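Local coordinates for minor fimbrium tip subunit Mfa3 (Porphyromonas gingivalis ATCC 33277, PDB 5NF4), which forms part of the tip of the minor fimbriae, filaments that mediate biofilm formation and adhesion to host cells and other oral bacteria, at residues L75-N80 with A127-K132; K212-N217 with Y235-L240. One frame throughout, in Å; residues are numbered along the deposited sequence.

Interaction 1: residues L75-N80 with A127-K132; sequences LVFDSN and ASIVNK
Asp78, whose backbone O lies 4.0 Å from Lys132 CD, holds two backbone N-H groups with its side-chain OD1. One is Asn80 N at 3.0 Å, on the anti side and 32° out of the carboxylate plane. This is an Asx turn, and it sits where strand 71-78 ends. The other is the N of Thr81. OD2 of the same carboxylate forms a salt bridge with Arg111, so both oxygens have partners.

Across the segments the contact is mainly van der Waals and centres on Phe77. Its CG is anti to the carbonyl carbon (chi1 -58°), and the ring lies against the start of helix 132-140. Lys132 CA lies over one ring face in a CH-pi contact, 4.0 Å from the centroid. Phe77 CE2 approaches Asn131 C at 3.3 Å, and Val130 O lies at the ring edge. Asn131 is the N-cap of this helix, its OD1 accepting from Asp134 N. Further along, Ile129 CG2 meets Phe77 CZ at 3.8 Å and Leu75 CD2 at 4.1 Å. Met135 of the helix touches all three side chains. A bend at chi3 (71°) helps bring Lys132 CE to 3.7 Å from Ser79 O.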
loop_
_atom_site.group_PDB
_atom_site.type_symbol
_atom_site.label_atom_id
_atom_site.label_comp_id
_atom_site.label_asym_id
_atom_site.label_seq_id
_atom_site.Cartn_x
_atom_site.Cartn_y
_atom_site.Cartn_z
ATOM N N LEU A 75 4.826 -11.286 -15.202
ATOM C CA LEU A 75 4.913 -11.060 -16.647
ATOM C C LEU A 75 6.266 -10.403 -16.938
ATOM O O LEU A 75 6.681 -9.441 -16.273
ATOM C CB LEU A 75 3.747 -10.207 -17.153
ATOM C CG LEU A 75 2.347 -10.791 -16.962
ATOM C CD1 LEU A 75 1.760 -10.275 -15.657
ATOM C CD2 LEU A 75 1.416 -10.469 -18.159
ATOM N N VAL A 76 6.954 -10.945 -17.943
ATOM C CA VAL A 76 8.331 -10.578 -18.247
ATOM C C VAL A 76 8.409 -10.120 -19.697
ATOM O O VAL A 76 7.842 -10.767 -20.602
ATOM C CB VAL A 76 9.302 -11.766 -18.019
ATOM C CG1 VAL A 76 10.738 -11.228 -18.063
ATOM C CG2 VAL A 76 8.997 -12.478 -16.698
ATOM N N PHE A 77 9.033 -8.976 -19.910
ATOM C CA PHE A 77 9.125 -8.384 -21.233
ATOM C C PHE A 77 10.541 -8.013 -21.609
ATOM O O PHE A 77 11.345 -7.664 -20.758
ATOM C CB PHE A 77 8.257 -7.116 -21.321
ATOM C CG PHE A 77 6.818 -7.368 -21.017
ATOM C CD1 PHE A 77 6.392 -7.378 -19.688
ATOM C CD2 PHE A 77 5.903 -7.653 -22.015
ATOM C CE1 PHE A 77 5.108 -7.670 -19.365
ATOM C CE2 PHE A 77 4.555 -7.914 -21.668
ATOM C CZ PHE A 77 4.180 -7.913 -20.360
ATOM N N ASP A 78 10.844 -8.052 -22.897
ATOM C CA ASP A 78 12.145 -7.552 -23.351
ATOM C C ASP A 78 12.204 -6.048 -23.084
ATOM O O ASP A 78 11.291 -5.326 -23.479
ATOM C CB ASP A 78 12.326 -7.835 -24.831
ATOM C CG ASP A 78 13.730 -7.514 -25.320
ATOM O OD1 ASP A 78 14.004 -6.333 -25.598
ATOM O OD2 ASP A 78 14.558 -8.442 -25.422
ATOM N N SER A 79 13.246 -5.577 -22.398
ATOM C CA SER A 79 13.325 -4.172 -21.995
ATOM C C SER A 79 13.337 -3.211 -23.178
ATOM O O SER A 79 12.856 -2.085 -23.043
ATOM C CB SER A 79 14.566 -3.939 -21.131
ATOM O OG SER A 79 14.547 -4.804 -20.011
ATOM N N ASN A 80 13.851 -3.674 -24.318
ATOM C CA ASN A 80 14.031 -2.830 -25.491
ATOM C C ASN A 80 12.912 -2.965 -26.501
ATOM O O ASN A 80 12.391 -1.954 -26.971
ATOM C CB ASN A 80 15.376 -3.143 -26.149
ATOM C CG ASN A 80 16.527 -2.882 -25.212
ATOM O OD1 ASN A 80 16.562 -1.840 -24.563
ATOM N ND2 ASN A 80 17.457 -3.828 -25.105
ATOM N N ALA A 127 -3.946 -12.401 -20.643
ATOM C CA ALA A 127 -4.081 -12.632 -22.075
ATOM C C ALA A 127 -4.286 -11.321 -22.842
ATOM O O ALA A 127 -3.972 -11.247 -24.036
ATOM C CB ALA A 127 -5.224 -13.606 -22.363
ATOM N N SER A 128 -4.797 -10.284 -22.179
ATOM C CA SER A 128 -4.975 -8.998 -22.842
ATOM C C SER A 128 -3.785 -8.067 -22.649
ATOM O O SER A 128 -3.842 -6.915 -23.076
ATOM C CB SER A 128 -6.260 -8.320 -22.333
ATOM O OG SER A 128 -7.367 -9.105 -22.771
ATOM N N ILE A 129 -2.720 -8.559 -22.016
ATOM C CA ILE A 129 -1.474 -7.807 -21.875
ATOM C C ILE A 129 -0.488 -8.402 -22.879
ATOM O O ILE A 129 0.222 -9.365 -22.585
ATOM C CB ILE A 129 -0.896 -7.874 -20.462
ATOM C CG1 ILE A 129 -1.888 -7.236 -19.460
ATOM C CG2 ILE A 129 0.440 -7.146 -20.406
ATOM C CD1 ILE A 129 -1.509 -7.415 -18.013
ATOM N N VAL A 130 -0.462 -7.853 -24.084
ATOM C CA VAL A 130 0.302 -8.490 -25.146
ATOM C C VAL A 130 1.774 -8.123 -25.084
ATOM O O VAL A 130 2.663 -8.964 -25.343
ATOM C CB VAL A 130 -0.256 -8.094 -26.518
ATOM C CG1 VAL A 130 0.578 -8.706 -27.626
ATOM C CG2 VAL A 130 -1.717 -8.515 -26.642
ATOM N N ASN A 131 2.032 -6.860 -24.772
ATOM C CA ASN A 131 3.372 -6.322 -24.800
ATOM C C ASN A 131 3.594 -5.405 -23.622
ATOM O O ASN A 131 2.694 -5.178 -22.806
ATOM C CB ASN A 131 3.635 -5.595 -26.125
ATOM C CG ASN A 131 2.666 -4.461 -26.374
ATOM O OD1 ASN A 131 2.179 -3.828 -25.446
ATOM N ND2 ASN A 131 2.368 -4.209 -27.653
ATOM N N LYS A 132 4.798 -4.864 -23.534
ATOM C CA LYS A 132 5.175 -4.072 -22.383
ATOM C C LYS A 132 4.338 -2.777 -22.283
ATOM O O LYS A 132 4.055 -2.294 -21.184
ATOM C CB LYS A 132 6.668 -3.757 -22.457
ATOM C CG LYS A 132 7.235 -3.250 -21.141
ATOM C CD LYS A 132 8.758 -3.193 -21.180
ATOM C CE LYS A 132 9.264 -2.092 -22.080
ATOM N NZ LYS A 132 8.879 -0.769 -21.571
#

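Interaction 2: residues K212-N217 with Y235-L240; sequences KIELCN and YGPVEL
Leu240 lies obliquely across Ile213. Its CD1 presses on Ile213 CG2 at 3.5 Å, tighter than usual for two carbons. Its other branch, CD2, turns to Leu215 CB at 3.9 Å. A chi1 of -57° sets CG of Leu240 beside the backbone N, and chi2 of -169° then gives one methyl to each partner. Leu215 and Val238 point to the same face of an antiparallel pair, with Leu215 CB 4.2 Å from Val238 CB.

Glu214 and Glu239 form the neighbouring non-hydrogen-bonded pair, with side chains on the other face. Glu214 lies side by side with Pro237 and points the same way, Glu214 OE2 being 3.8 Å from Pro237 CB. Lys212 NZ reaches that OE2 in a long salt bridge, which probably offsets some of the charge of the glutamates.

Leu215 and Val238 exchange two backbone hydrogen bonds, and Leu240 N donates to Ile213 O at 2.9 Å. One water bridges Asn217 N and Tyr235 O past the strand ends, where the two chain segments move apart.

Strand 277-282 flanks strand 210-216, while strand 248-254 pairs with strand 238-242. Trp249 touches both Ile213 and Leu240, and Val201 of strand 180-205 packs against the same two side chains.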
loop_
_atom_site.group_PDB
_atom_site.type_symbol
_atom_site.label_atom_id
_atom_site.label_comp_id
_atom_site.label_asym_id
_atom_site.label_seq_id
_atom_site.Cartn_x
_atom_site.Cartn_y
_atom_site.Cartn_z
ATOM N N LYS A 212 -16.135 6.890 18.961
ATOM C CA LYS A 212 -15.701 6.273 17.718
ATOM C C LYS A 212 -14.586 7.002 17.022
ATOM O O LYS A 212 -14.286 8.159 17.324
ATOM C CB LYS A 212 -16.860 6.142 16.737
ATOM C CG LYS A 212 -17.384 7.435 16.216
ATOM C CD LYS A 212 -18.388 7.129 15.111
ATOM C CE LYS A 212 -19.189 8.324 14.709
ATOM N NZ LYS A 212 -20.171 7.967 13.650
ATOM N N ILE A 213 -14.017 6.296 16.050
ATOM C CA ILE A 213 -12.922 6.779 15.243
ATOM C C ILE A 213 -13.237 6.505 13.784
ATOM O O ILE A 213 -13.587 5.385 13.427
ATOM C CB ILE A 213 -11.580 6.086 15.568
ATOM C CG1 ILE A 213 -11.316 6.048 17.066
ATOM C CG2 ILE A 213 -10.442 6.779 14.788
ATOM C CD1 ILE A 213 -10.013 5.330 17.423
ATOM N N GLU A 214 -13.088 7.525 12.952
ATOM C CA GLU A 214 -13.362 7.429 11.524
ATOM C C GLU A 214 -12.190 7.931 10.707
ATOM O O GLU A 214 -11.643 8.987 10.997
ATOM C CB GLU A 214 -14.579 8.268 11.130
ATOM C CG GLU A 214 -15.888 7.801 11.695
ATOM C CD GLU A 214 -16.971 8.862 11.575
ATOM O OE1 GLU A 214 -16.887 9.882 12.300
ATOM O OE2 GLU A 214 -17.892 8.678 10.758
ATOM N N LEU A 215 -11.872 7.208 9.646
ATOM C CA LEU A 215 -10.949 7.676 8.613
ATOM C C LEU A 215 -11.712 8.401 7.514
ATOM O O LEU A 215 -12.650 7.853 6.937
ATOM C CB LEU A 215 -10.180 6.494 8.029
ATOM C CG LEU A 215 -9.380 6.758 6.748
ATOM C CD1 LEU A 215 -8.256 7.774 6.927
ATOM C CD2 LEU A 215 -8.868 5.446 6.253
ATOM N N CYS A 216 -11.303 9.641 7.244
ATOM C CA CYS A 216 -11.986 10.507 6.304
ATOM C C CYS A 216 -11.081 10.899 5.121
ATOM O O CYS A 216 -9.852 11.027 5.282
ATOM C CB CYS A 216 -12.471 11.762 7.011
ATOM S SG CYS A 216 -13.646 11.361 8.355
ATOM N N ASN A 217 -11.724 11.125 3.969
ATOM C CA ASN A 217 -11.093 11.542 2.700
ATOM C C ASN A 217 -10.160 10.490 2.113
ATOM O O ASN A 217 -9.280 10.818 1.332
ATOM C CB ASN A 217 -10.301 12.848 2.837
ATOM C CG ASN A 217 -11.176 14.071 3.060
ATOM O OD1 ASN A 217 -12.410 14.042 2.932
ATOM N ND2 ASN A 217 -10.525 15.159 3.435
ATOM N N TYR A 235 -13.506 8.125 -0.928
ATOM C CA TYR A 235 -14.384 7.205 -0.237
ATOM C C TYR A 235 -15.077 7.924 0.916
ATOM O O TYR A 235 -14.563 8.913 1.429
ATOM C CB TYR A 235 -13.593 6.009 0.291
ATOM C CG TYR A 235 -14.419 4.783 0.516
ATOM C CD1 TYR A 235 -14.968 4.074 -0.551
ATOM C CD2 TYR A 235 -14.633 4.323 1.780
ATOM C CE1 TYR A 235 -15.694 2.955 -0.332
ATOM C CE2 TYR A 235 -15.383 3.206 2.020
ATOM C CZ TYR A 235 -15.926 2.534 0.954
ATOM O OH TYR A 235 -16.655 1.421 1.189
ATOM N N GLY A 236 -16.236 7.418 1.296
ATOM C CA GLY A 236 -16.971 7.962 2.434
ATOM C C GLY A 236 -16.237 7.616 3.716
ATOM O O GLY A 236 -15.231 6.932 3.727
ATOM N N PRO A 237 -16.774 8.063 4.840
ATOM C CA PRO A 237 -16.100 7.843 6.118
ATOM C C PRO A 237 -16.056 6.362 6.490
ATOM O O PRO A 237 -17.008 5.619 6.308
ATOM C CB PRO A 237 -16.953 8.655 7.096
ATOM C CG PRO A 237 -18.324 8.670 6.457
ATOM C CD PRO A 237 -18.024 8.814 4.976
ATOM N N VAL A 238 -14.891 5.946 6.969
ATOM C CA VAL A 238 -14.641 4.586 7.389
ATOM C C VAL A 238 -14.493 4.484 8.902
ATOM O O VAL A 238 -13.497 4.972 9.431
ATOM C CB VAL A 238 -13.334 4.088 6.730
ATOM C CG1 VAL A 238 -12.977 2.647 7.170
ATOM C CG2 VAL A 238 -13.434 4.192 5.240
ATOM N N GLU A 239 -15.446 3.861 9.596
ATOM C CA GLU A 239 -15.328 3.680 11.032
ATOM C C GLU A 239 -14.249 2.620 11.250
ATOM O O GLU A 239 -14.352 1.521 10.716
ATOM C CB GLU A 239 -16.663 3.277 11.659
ATOM C CG GLU A 239 -16.628 3.399 13.165
ATOM C CD GLU A 239 -17.953 3.065 13.825
ATOM O OE1 GLU A 239 -17.935 2.747 15.028
ATOM O OE2 GLU A 239 -19.002 3.124 13.149
ATOM N N LEU A 240 -13.192 2.959 11.983
ATOM C CA LEU A 240 -12.093 2.005 12.226
ATOM C C LEU A 240 -12.521 0.804 13.047
ATOM O O LEU A 240 -13.487 0.851 13.788
ATOM C CB LEU A 240 -10.913 2.689 12.922
ATOM C CG LEU A 240 -10.305 3.903 12.199
ATOM C CD1 LEU A 240 -9.003 4.292 12.872
ATOM C CD2 LEU A 240 -10.074 3.698 10.692
HETATM O O HOH W 1 -12.506 7.918 4.042
HETATM O O HOH W 2 -14.559 10.590 3.557
#

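The two interactions lie on opposite sides of the chain's centre. Their centres are 39 Å apart and their nearest atoms about 25 Å, so they do not touch. They come in series: interaction 1 closes before interaction 2 opens. Interaction 1 packs the loop after helix 122-126, and the first residue of helix 132-140, on the end of strand 71-78. Interaction 2 joins strand to strand. The long strand 180-205 relates them: it pairs with 161-170, which leads through 109-117 to 71-78, and also with 248-254, the neighbour of 238-242. They thus belong to separate parts of a beta-rich tip subunit, consistent with the two-lobed build of the fimbrillin superfamily.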